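Beta-fructofuranosidase (PDB 6NOB) probably hydrolyses terminal beta-D-fructofuranosides, such as the fructosyl bond of sucrose. Local coordinates at residues Gly116-Gly119 against Ala120-Glu123; Glu492-Arg495 against Glu496-Glu500; Phe122-Ala126 against Arg127-Asp131. All coordinates share one frame; numbering follows the deposited sequence.

Contact 1 (Gly116-Gly119 against Ala120-Glu123); sequences GRSG and AHFE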
ATOM      1  N   GLY A 116      10.465 -16.222   3.395  1.00 46.99           N
ATOM      2  CA  GLY A 116      10.463 -14.777   3.444  1.00 43.16           C
ATOM      3  C   GLY A 116       9.402 -14.116   2.590  1.00 48.45           C
ATOM      4  O   GLY A 116       9.249 -12.889   2.662  1.00 50.35           O
ATOM      5  N   ARG A 117       8.670 -14.881   1.786  1.00 47.12           N
ATOM      6  CA  ARG A 117       7.595 -14.357   0.960  1.00 47.43           C
ATOM      7  C   ARG A 117       6.253 -14.877   1.457  1.00 45.57           C
ATOM      8  O   ARG A 117       6.165 -15.960   2.043  1.00 45.55           O
ATOM      9  CB  ARG A 117       7.778 -14.745  -0.512  1.00 44.47           C
ATOM     10  CG  ARG A 117       9.179 -14.521  -1.053  1.00 42.57           C
ATOM     11  CD  ARG A 117       9.165 -14.298  -2.556  1.00 41.08           C
ATOM     12  NE  ARG A 117       8.485 -13.056  -2.914  1.00 39.35           N
ATOM     13  CZ  ARG A 117       8.709 -12.373  -4.033  1.00 37.53           C
ATOM     14  NH1 ARG A 117       8.044 -11.252  -4.273  1.00 35.64           N
ATOM     15  NH2 ARG A 117       9.605 -12.806  -4.910  1.00 38.27           N
ATOM     16  N   SER A 118       5.206 -14.089   1.226  1.00 43.92           N
ATOM     17  CA  SER A 118       3.855 -14.539   1.513  1.00 44.26           C
ATOM     18  C   SER A 118       3.329 -15.373   0.350  1.00 43.16           C
ATOM     19  O   SER A 118       3.873 -15.358  -0.757  1.00 35.55           O
ATOM     20  CB  SER A 118       2.930 -13.352   1.770  1.00 43.44           C
ATOM     21  OG  SER A 118       2.693 -12.632   0.571  1.00 44.42           O
ATOM     22  N   GLY A 119       2.244 -16.100   0.607  1.00 46.84           N
ATOM     23  CA  GLY A 119       1.672 -16.964  -0.406  1.00 41.84           C
ATOM     24  C   GLY A 119       0.453 -16.402  -1.113  1.00 46.49           C
ATOM     25  O   GLY A 119       0.159 -16.799  -2.244  1.00 53.04           O
ATOM     26  N   ALA A 120      -0.265 -15.477  -0.466  1.00 44.19           N
ATOM     27  CA  ALA A 120      -1.538 -14.997  -0.986  1.00 40.52           C
ATOM     28  C   ALA A 120      -1.678 -13.481  -1.016  1.00 40.83           C
ATOM     29  O   ALA A 120      -2.737 -12.988  -1.421  1.00 41.24           O
ATOM     30  CB  ALA A 120      -2.702 -15.583  -0.172  1.00 35.30           C
ATOM     31  N   HIS A 121      -0.665 -12.732  -0.599  1.00 41.12           N
ATOM     32  CA  HIS A 121      -0.694 -11.279  -0.681  1.00 39.65           C
ATOM     33  C   HIS A 121       0.094 -10.823  -1.901  1.00 41.10           C
ATOM     34  O   HIS A 121       1.044 -11.483  -2.328  1.00 44.39           O
ATOM     35  CB  HIS A 121      -0.114 -10.640   0.584  1.00 35.74           C
ATOM     36  CG  HIS A 121      -0.930 -10.886   1.815  1.00 37.91           C
ATOM     37  ND1 HIS A 121      -1.019 -12.124   2.415  1.00 33.58           N
ATOM     38  CD2 HIS A 121      -1.689 -10.050   2.564  1.00 32.32           C
ATOM     39  CE1 HIS A 121      -1.803 -12.042   3.476  1.00 39.76           C
ATOM     40  NE2 HIS A 121      -2.222 -10.794   3.590  1.00 40.36           N
ATOM     41  N   PHE A 122      -0.308  -9.687  -2.469  1.00 35.63           N
ATOM     42  CA  PHE A 122       0.395  -9.182  -3.639  1.00 38.93           C
ATOM     43  C   PHE A 122       1.785  -8.692  -3.255  1.00 44.20           C
ATOM     44  O   PHE A 122       1.951  -7.950  -2.281  1.00 39.10           O
ATOM     45  CB  PHE A 122      -0.377  -8.052  -4.318  1.00 35.88           C
ATOM     46  CG  PHE A 122       0.335  -7.497  -5.522  1.00 38.45           C
ATOM     47  CD1 PHE A 122       0.235  -8.130  -6.751  1.00 39.66           C
ATOM     48  CD2 PHE A 122       1.141  -6.372  -5.415  1.00 37.72           C
ATOM     49  CE1 PHE A 122       0.906  -7.638  -7.859  1.00 40.90           C
ATOM     50  CE2 PHE A 122       1.817  -5.877  -6.518  1.00 35.13           C
ATOM     51  CZ  PHE A 122       1.696  -6.510  -7.742  1.00 39.53           C
ATOM     52  N   GLU A 123       2.780  -9.109  -4.028  1.00 47.62           N
ATOM     53  CA  GLU A 123       4.149  -8.634  -3.936  1.00 42.44           C
ATOM     54  C   GLU A 123       4.690  -8.501  -5.350  1.00 45.68           C
ATOM     55  O   GLU A 123       4.268  -9.241  -6.248  1.00 46.35           O
ATOM     56  CB  GLU A 123       5.046  -9.593  -3.134  1.00 41.07           C
ATOM     57  CG  GLU A 123       4.556  -9.926  -1.733  1.00 37.41           C
ATOM     58  CD  GLU A 123       5.401 -10.999  -1.069  1.00 41.40           C
ATOM     59  OE1 GLU A 123       6.409 -11.420  -1.677  1.00 42.47           O
ATOM     60  OE2 GLU A 123       5.058 -11.425   0.057  1.00 41.00           O
TER
HETATM   61  O   HOH W   1       7.148 -10.838   1.906  1.00 36.27           O
HETATM   62  O   HOH W   2       3.101 -13.348  -2.698  1.00 40.03           O
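R117 and E123 form a buried salt bridge whose guanidinium and carboxylate planes lie only 14° apart. The arginine comes side-on, offering two N-H groups to a single oxygen: NE to E123 OE1 at 2.9 Å and NH1 to the same OE1 at 3.1 Å. NH1 uses the anti lone pair of that oxygen. A bend at chi3 (66°) in the R117 chain swings its NE edge round to the acid. Arginine suits the place because its remaining N-H groups serve the same turn of chain, NH1 also bonding to the carbonyl of P124 and NH2 to that of F125. H121 and P124, flanking E123, belong to the family 32 signature.

The other carboxylate oxygen is gripped by S118. Its backbone N donates to E123 OE2 at 2.9 Å, while its hydroxyl OG donates to OE2 at 2.7 Å from 46° above the carboxylate plane, on the same face as the N-H. Serine fits because its short hydroxyl reaches OE2 beside its own N-H. Four protein donors thus hold the acid and fix its rotation, which should stabilise its negative charge in the interior.

Two waters complete the polar network. Water 2 donates both to S118 O at 2.9 Å and to H121 O at 2.8 Å, pinning the two sides of the turn together. Water 1 sits beside G116 O and E123 OE2. Packing adds little here: H121 CB rests against S118 OG at 3.4 Å, while the imidazole is bonded through ND1 to D588 and through NE2 to E593.

All of this shapes the loop between helix 108-112 and strand 127-138, which runs against strand 468-481, where M471 meets H121 and E123, and is bonded to strands 582-588 and 591-596 of the C-terminal part.

Contact 2 (Glu492-Arg495 against Glu496-Glu500); sequences EVYR and ELLGE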
ATOM      1  N   GLU A 492     -14.552 -12.083  -2.324  1.00 41.99           N
ATOM      2  CA  GLU A 492     -13.661 -12.838  -3.198  1.00 35.60           C
ATOM      3  C   GLU A 492     -12.493 -13.449  -2.433  1.00 36.78           C
ATOM      4  O   GLU A 492     -12.015 -14.530  -2.796  1.00 38.64           O
ATOM      5  CB  GLU A 492     -13.145 -11.942  -4.321  1.00 36.34           C
ATOM      6  CG  GLU A 492     -14.219 -11.465  -5.282  1.00 39.03           C
ATOM      7  CD  GLU A 492     -14.827 -10.144  -4.866  1.00 38.06           C
ATOM      8  OE1 GLU A 492     -14.710  -9.774  -3.679  1.00 39.90           O
ATOM      9  OE2 GLU A 492     -15.415  -9.467  -5.734  1.00 41.82           O
ATOM     10  N   VAL A 493     -12.017 -12.778  -1.381  1.00 38.48           N
ATOM     11  CA  VAL A 493     -10.933 -13.333  -0.573  1.00 41.83           C
ATOM     12  C   VAL A 493     -11.362 -14.659   0.044  1.00 46.66           C
ATOM     13  O   VAL A 493     -10.637 -15.659  -0.021  1.00 43.98           O
ATOM     14  CB  VAL A 493     -10.488 -12.322   0.499  1.00 44.22           C
ATOM     15  CG1 VAL A 493      -9.770 -13.028   1.641  1.00 44.79           C
ATOM     16  CG2 VAL A 493      -9.598 -11.256  -0.119  1.00 46.55           C
ATOM     17  N   TYR A 494     -12.558 -14.690   0.640  1.00 44.98           N
ATOM     18  CA  TYR A 494     -13.077 -15.936   1.197  1.00 45.60           C
ATOM     19  C   TYR A 494     -13.273 -16.990   0.113  1.00 47.56           C
ATOM     20  O   TYR A 494     -12.945 -18.166   0.314  1.00 49.39           O
ATOM     21  CB  TYR A 494     -14.397 -15.679   1.923  1.00 42.57           C
ATOM     22  CG  TYR A 494     -14.294 -14.771   3.131  1.00 44.78           C
ATOM     23  CD1 TYR A 494     -13.708 -15.215   4.312  1.00 41.38           C
ATOM     24  CD2 TYR A 494     -14.808 -13.481   3.099  1.00 42.20           C
ATOM     25  CE1 TYR A 494     -13.628 -14.394   5.423  1.00 41.47           C
ATOM     26  CE2 TYR A 494     -14.730 -12.652   4.204  1.00 45.87           C
ATOM     27  CZ  TYR A 494     -14.139 -13.114   5.364  1.00 45.18           C
ATOM     28  OH  TYR A 494     -14.059 -12.292   6.466  1.00 46.38           O
ATOM     29  N   ARG A 495     -13.802 -16.586  -1.044  1.00 40.68           N
ATOM     30  CA  ARG A 495     -14.105 -17.546  -2.102  1.00 39.47           C
ATOM     31  C   ARG A 495     -12.838 -18.168  -2.677  1.00 36.85           C
ATOM     32  O   ARG A 495     -12.795 -19.377  -2.927  1.00 40.28           O
ATOM     33  CB  ARG A 495     -14.915 -16.865  -3.207  1.00 44.00           C
ATOM     34  CG  ARG A 495     -15.385 -17.803  -4.320  1.00 42.41           C
ATOM     35  CD  ARG A 495     -15.974 -17.018  -5.489  1.00 47.48           C
ATOM     36  NE  ARG A 495     -14.940 -16.317  -6.248  1.00 54.14           N
ATOM     37  CZ  ARG A 495     -15.121 -15.153  -6.868  1.00 51.78           C
ATOM     38  NH1 ARG A 495     -16.300 -14.547  -6.817  1.00 55.79           N
ATOM     39  NH2 ARG A 495     -14.121 -14.593  -7.536  1.00 45.40           N
ATOM     40  N   GLU A 496     -11.795 -17.365  -2.887  1.00 39.18           N
ATOM     41  CA  GLU A 496     -10.613 -17.846  -3.593  1.00 42.31           C
ATOM     42  C   GLU A 496      -9.555 -18.454  -2.677  1.00 42.52           C
ATOM     43  O   GLU A 496      -8.848 -19.377  -3.098  1.00 42.46           O
ATOM     44  CB  GLU A 496      -9.983 -16.708  -4.404  1.00 42.78           C
ATOM     45  CG  GLU A 496     -10.904 -16.093  -5.454  1.00 42.80           C
ATOM     46  CD  GLU A 496     -11.325 -17.083  -6.528  1.00 48.39           C
ATOM     47  OE1 GLU A 496     -10.514 -17.963  -6.887  1.00 47.42           O
ATOM     48  OE2 GLU A 496     -12.471 -16.980  -7.015  1.00 47.40           O
ATOM     49  N   LEU A 497      -9.429 -17.975  -1.435  1.00 43.79           N
ATOM     50  CA  LEU A 497      -8.289 -18.330  -0.595  1.00 45.08           C
ATOM     51  C   LEU A 497      -8.571 -19.429   0.420  1.00 47.44           C
ATOM     52  O   LEU A 497      -7.624 -20.082   0.871  1.00 52.35           O
ATOM     53  CB  LEU A 497      -7.774 -17.097   0.157  1.00 37.88           C
ATOM     54  CG  LEU A 497      -7.156 -15.987  -0.694  1.00 38.11           C
ATOM     55  CD1 LEU A 497      -6.548 -14.902   0.188  1.00 33.49           C
ATOM     56  CD2 LEU A 497      -6.116 -16.558  -1.644  1.00 34.61           C
ATOM     57  N   LEU A 498      -9.830 -19.650   0.795  1.00 46.72           N
ATOM     58  CA  LEU A 498     -10.154 -20.649   1.808  1.00 46.04           C
ATOM     59  C   LEU A 498     -10.129 -22.046   1.193  1.00 46.87           C
ATOM     60  O   LEU A 498     -10.894 -22.347   0.272  1.00 52.29           O
ATOM     61  CB  LEU A 498     -11.513 -20.364   2.442  1.00 35.40           C
ATOM     62  CG  LEU A 498     -11.509 -19.525   3.720  1.00 44.71           C
ATOM     63  CD1 LEU A 498     -10.815 -18.195   3.480  1.00 38.36           C
ATOM     64  CD2 LEU A 498     -12.934 -19.309   4.183  1.00 42.64           C
ATOM     65  N   GLY A 499      -9.256 -22.896   1.720  1.00 47.71           N
ATOM     66  CA  GLY A 499      -9.053 -24.246   1.228  1.00 48.73           C
ATOM     67  C   GLY A 499      -9.714 -25.300   2.097  1.00 47.40           C
ATOM     68  O   GLY A 499     -10.738 -25.066   2.738  1.00 47.86           O
ATOM     69  N   GLU A 500      -9.109 -26.486   2.107  1.00 56.04           N
ATOM     70  CA  GLU A 500      -9.670 -27.628   2.817  1.00 60.53           C
ATOM     71  C   GLU A 500      -9.785 -27.347   4.316  1.00 57.68           C
ATOM     72  O   GLU A 500      -8.949 -26.665   4.917  1.00 60.63           O
ATOM     73  CB  GLU A 500      -8.796 -28.867   2.610  1.00 71.54           C
ATOM     74  CG  GLU A 500      -9.448 -30.170   3.079  1.00 91.10           C
ATOM     75  CD  GLU A 500      -8.490 -31.313   3.037  1.00103.75           C
ATOM     76  OE1 GLU A 500      -8.940 -32.480   3.086  1.00106.09           O
ATOM     77  OE2 GLU A 500      -7.282 -31.038   2.954  1.00106.68           O
TER
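OE2 of E496 is gripped twice by the neighbouring R495, through NE at 2.7 Å and NH2 at 2.9 Å. The oxygen lies close to the guanidinium plane, but the two nitrogens reach it from opposite faces of the carboxylate, whose plane stands 79° from that of the arginine. The two chains run side by side: a bend at chi3 (72°) turns the NE edge of R495 to the acid, and E496 bends at chi2 (-63°) to bring its carboxylate alongside. CB of E492 lies over one face of the guanidinium near its rim, while the E492 carboxylate goes to R447. With an alanine in place of this glutamate, R495 is likely to lose the oxygen that NE and NH2 share, leaving its guanidinium less firmly placed.

The backbone makes up nearly all of the short helix 491-497, which, consistent with the family 32 architecture, joins the propeller to the C-terminal beta-sandwich. E496 N donates to E492 O at 2.8 Å and L497 N to V493 O at 3.0 Å. L498 N makes only a weak bond of 3.5 Å to Y494 O, for at L498 the chain leaves helical geometry and opens into strand 498-501.

Apolar residues occupy the remaining sides of the helix. CG1 of V493 meets CD1 of the buried L497 at 4.0 Å, the two chains crossing on the side that packs on strand 468-481. Y494 and L498 point the same way, with L498 CD2 at the ring edge, 4.2 Å from Y494 CD1; Y521 touches both, and the Y494 hydroxyl bonds to E584 and K488.

Contact 3 (Phe122-Ala126 against Arg127-Asp131); sequences FEPFA and RWMND
M129 lies across both F122 and P124, filling the bend where the loop turns into strand 127-138. H121, P124, M129, N130 and D131 belong to the family 32 signature, which ends in the N-D-P-N-G run that N130 and D131 begin; in the catalytic five-bladed beta-propeller of relatives the aspartate of this motif is the nucleophile, a role D131 probably shares.

The thioether meets F122 from the side. M129 SD stands 5.0 Å from the F122 ring centroid and 82° off the ring normal, a Met-aromatic contact at the edge, and 3.7 Å from F122 CE2. This leaves the ring to other partners, among them W171 edge-to-face. A turn about the CG-SD bond of M129 (chi3 77°) lays its CE against the proline, 3.6 Å from P124 CD, while P124 CG packs on M129 CB at 3.8 Å. The flexible, unbranched methionine can thus follow two differently shaped surfaces at once, and the rigid proline offers it the CG and CD methylenes.

A126 and R127 meet quite differently. R127 has a positive phi, and its chain doubles back through bends at chi2 and chi3, placing the guanidinium so that A126 CB sits over the centre of one face, 3.5 Å above its plane. So small a side chain lets the flat group lie close; R127 NH2 makes a salt bridge with D99, and NH1 bonds to the backbone O of R75.

On the strand, W128 points away from the loop and gives its NE1 to N130 OD1 at 2.6 Å, tilted from the plane of the amide. The other end of that amide turns to the aspartate: N130 ND2 donates to D131 OD1 at 3.0 Å, approaching from above the carboxylate plane, 71° out of it.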
ATOM      1  N   PHE A 122      -0.308  -9.687  -2.469  1.00 35.63           N
ATOM      2  CA  PHE A 122       0.395  -9.182  -3.639  1.00 38.93           C
ATOM      3  C   PHE A 122       1.785  -8.692  -3.255  1.00 44.20           C
ATOM      4  O   PHE A 122       1.951  -7.950  -2.281  1.00 39.10           O
ATOM      5  CB  PHE A 122      -0.377  -8.052  -4.318  1.00 35.88           C
ATOM      6  CG  PHE A 122       0.335  -7.497  -5.522  1.00 38.45           C
ATOM      7  CD1 PHE A 122       0.235  -8.130  -6.751  1.00 39.66           C
ATOM      8  CD2 PHE A 122       1.141  -6.372  -5.415  1.00 37.72           C
ATOM      9  CE1 PHE A 122       0.906  -7.638  -7.859  1.00 40.90           C
ATOM     10  CE2 PHE A 122       1.817  -5.877  -6.518  1.00 35.13           C
ATOM     11  CZ  PHE A 122       1.696  -6.510  -7.742  1.00 39.53           C
ATOM     12  N   GLU A 123       2.780  -9.109  -4.028  1.00 47.62           N
ATOM     13  CA  GLU A 123       4.149  -8.634  -3.936  1.00 42.44           C
ATOM     14  C   GLU A 123       4.690  -8.501  -5.350  1.00 45.68           C
ATOM     15  O   GLU A 123       4.268  -9.241  -6.248  1.00 46.35           O
ATOM     16  CB  GLU A 123       5.046  -9.593  -3.134  1.00 41.07           C
ATOM     17  CG  GLU A 123       4.556  -9.926  -1.733  1.00 37.41           C
ATOM     18  CD  GLU A 123       5.401 -10.999  -1.069  1.00 41.40           C
ATOM     19  OE1 GLU A 123       6.409 -11.420  -1.677  1.00 42.47           O
ATOM     20  OE2 GLU A 123       5.058 -11.425   0.057  1.00 41.00           O
ATOM     21  N   PRO A 124       5.607  -7.567  -5.586  1.00 43.68           N
ATOM     22  CA  PRO A 124       6.287  -7.521  -6.883  1.00 40.15           C
ATOM     23  C   PRO A 124       7.231  -8.706  -7.027  1.00 41.42           C
ATOM     24  O   PRO A 124       7.482  -9.454  -6.080  1.00 44.62           O
ATOM     25  CB  PRO A 124       7.044  -6.192  -6.844  1.00 36.28           C
ATOM     26  CG  PRO A 124       7.279  -5.951  -5.390  1.00 37.68           C
ATOM     27  CD  PRO A 124       6.065  -6.494  -4.687  1.00 40.13           C
ATOM     28  N   PHE A 125       7.747  -8.879  -8.248  1.00 40.10           N
ATOM     29  CA  PHE A 125       8.719  -9.938  -8.500  1.00 40.99           C
ATOM     30  C   PHE A 125       9.873  -9.862  -7.509  1.00 44.60           C
ATOM     31  O   PHE A 125      10.254 -10.865  -6.897  1.00 44.78           O
ATOM     32  CB  PHE A 125       9.250  -9.840  -9.932  1.00 40.96           C
ATOM     33  CG  PHE A 125       8.213 -10.084 -10.988  1.00 42.79           C
ATOM     34  CD1 PHE A 125       7.457 -11.244 -10.985  1.00 47.24           C
ATOM     35  CD2 PHE A 125       8.003  -9.154 -11.993  1.00 40.19           C
ATOM     36  CE1 PHE A 125       6.507 -11.469 -11.964  1.00 45.40           C
ATOM     37  CE2 PHE A 125       7.055  -9.373 -12.973  1.00 43.20           C
ATOM     38  CZ  PHE A 125       6.308 -10.532 -12.961  1.00 42.29           C
ATOM     39  N   ALA A 126      10.431  -8.668  -7.337  1.00 46.92           N
ATOM     40  CA  ALA A 126      11.537  -8.419  -6.424  1.00 40.56           C
ATOM     41  C   ALA A 126      11.603  -6.915  -6.181  1.00 42.33           C
ATOM     42  O   ALA A 126      10.721  -6.164  -6.615  1.00 41.04           O
ATOM     43  CB  ALA A 126      12.847  -8.975  -6.991  1.00 33.71           C
ATOM     44  N   ARG A 127      12.660  -6.475  -5.496  1.00 44.28           N
ATOM     45  CA  ARG A 127      12.917  -5.064  -5.216  1.00 42.29           C
ATOM     46  C   ARG A 127      11.852  -4.471  -4.293  1.00 41.02           C
ATOM     47  O   ARG A 127      11.175  -5.208  -3.569  1.00 43.94           O
ATOM     48  CB  ARG A 127      13.023  -4.265  -6.522  1.00 41.10           C
ATOM     49  CG  ARG A 127      13.883  -4.927  -7.605  1.00 46.03           C
ATOM     50  CD  ARG A 127      15.367  -4.967  -7.240  1.00 45.61           C
ATOM     51  NE  ARG A 127      15.737  -6.176  -6.505  1.00 45.23           N
ATOM     52  CZ  ARG A 127      16.049  -7.335  -7.076  1.00 44.33           C
ATOM     53  NH1 ARG A 127      16.027  -7.455  -8.396  1.00 45.62           N
ATOM     54  NH2 ARG A 127      16.376  -8.381  -6.329  1.00 40.99           N
ATOM     55  N   TRP A 128      11.699  -3.147  -4.307  1.00 42.79           N
ATOM     56  CA  TRP A 128      10.942  -2.421  -3.292  1.00 41.63           C
ATOM     57  C   TRP A 128       9.587  -1.964  -3.817  1.00 42.13           C
ATOM     58  O   TRP A 128       9.468  -1.529  -4.966  1.00 43.62           O
ATOM     59  CB  TRP A 128      11.730  -1.202  -2.799  1.00 33.52           C
ATOM     60  CG  TRP A 128      10.915  -0.207  -2.012  1.00 37.23           C
ATOM     61  CD1 TRP A 128      10.093   0.767  -2.514  1.00 37.81           C
ATOM     62  CD2 TRP A 128      10.867  -0.071  -0.584  1.00 42.00           C
ATOM     63  NE1 TRP A 128       9.526   1.484  -1.488  1.00 39.66           N
ATOM     64  CE2 TRP A 128       9.987   0.993  -0.295  1.00 41.62           C
ATOM     65  CE3 TRP A 128      11.477  -0.748   0.476  1.00 38.70           C
ATOM     66  CZ2 TRP A 128       9.704   1.395   1.010  1.00 35.16           C
ATOM     67  CZ3 TRP A 128      11.194  -0.346   1.772  1.00 35.31           C
ATOM     68  CH2 TRP A 128      10.317   0.716   2.026  1.00 30.40           C
ATOM     69  N   MET A 129       8.578  -2.025  -2.944  1.00 38.77           N
ATOM     70  CA  MET A 129       7.245  -1.511  -3.229  1.00 37.25           C
ATOM     71  C   MET A 129       6.650  -0.918  -1.957  1.00 39.80           C
ATOM     72  O   MET A 129       6.813  -1.490  -0.874  1.00 39.06           O
ATOM     73  CB  MET A 129       6.327  -2.620  -3.763  1.00 33.51           C
ATOM     74  CG  MET A 129       4.850  -2.245  -3.793  1.00 32.79           C
ATOM     75  SD  MET A 129       3.764  -3.605  -4.273  1.00 37.39           S
ATOM     76  CE  MET A 129       3.709  -4.557  -2.760  1.00 34.78           C
ATOM     77  N   ASN A 130       5.965   0.228  -2.079  1.00 33.66           N
ATOM     78  CA  ASN A 130       5.127   0.675  -0.967  1.00 35.83           C
ATOM     79  C   ASN A 130       3.686   0.974  -1.396  1.00 37.07           C
ATOM     80  O   ASN A 130       2.945   0.042  -1.731  1.00 36.82           O
ATOM     81  CB  ASN A 130       5.755   1.871  -0.218  1.00 29.61           C
ATOM     82  CG  ASN A 130       6.343   2.932  -1.128  1.00 31.62           C
ATOM     83  OD1 ASN A 130       7.285   2.678  -1.874  1.00 34.27           O
ATOM     84  ND2 ASN A 130       5.827   4.151  -1.016  1.00 29.83           N
ATOM     85  N   ASP A 131       3.282   2.245  -1.393  1.00 36.26           N
ATOM     86  CA  ASP A 131       1.867   2.609  -1.371  1.00 35.41           C
ATOM     87  C   ASP A 131       1.108   2.015  -2.557  1.00 36.73           C
ATOM     88  O   ASP A 131       1.624   2.008  -3.681  1.00 39.01           O
ATOM     89  CB  ASP A 131       1.697   4.129  -1.416  1.00 41.90           C
ATOM     90  CG  ASP A 131       2.422   4.846  -0.304  1.00 43.19           C
ATOM     91  OD1 ASP A 131       3.235   4.221   0.410  1.00 42.05           O
ATOM     92  OD2 ASP A 131       2.166   6.058  -0.158  1.00 40.48           O
TER

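Overall arrangement
From the N terminus the chain leaves helix 108-112 and enters contact 1, which closes the loop before strand 127-138; contact 3 begins before contact 1 has ended, sharing F122 and E123, and carries the chain round into that strand. The two overlap in series, their centres 10 Å apart, without nesting. Contact 2 comes far later in sequence, after strand 484-489, where a short helix hands the chain on to strand 498-501. It nevertheless meets the early loop, A120 CB packing on L497 CD2 at 3.8 Å, whereas contacts 2 and 3 do not touch. Contact 1 thus touches both contact 3, at the start of strand 127-138, and helix 491-497, which probably links propeller and sandwich.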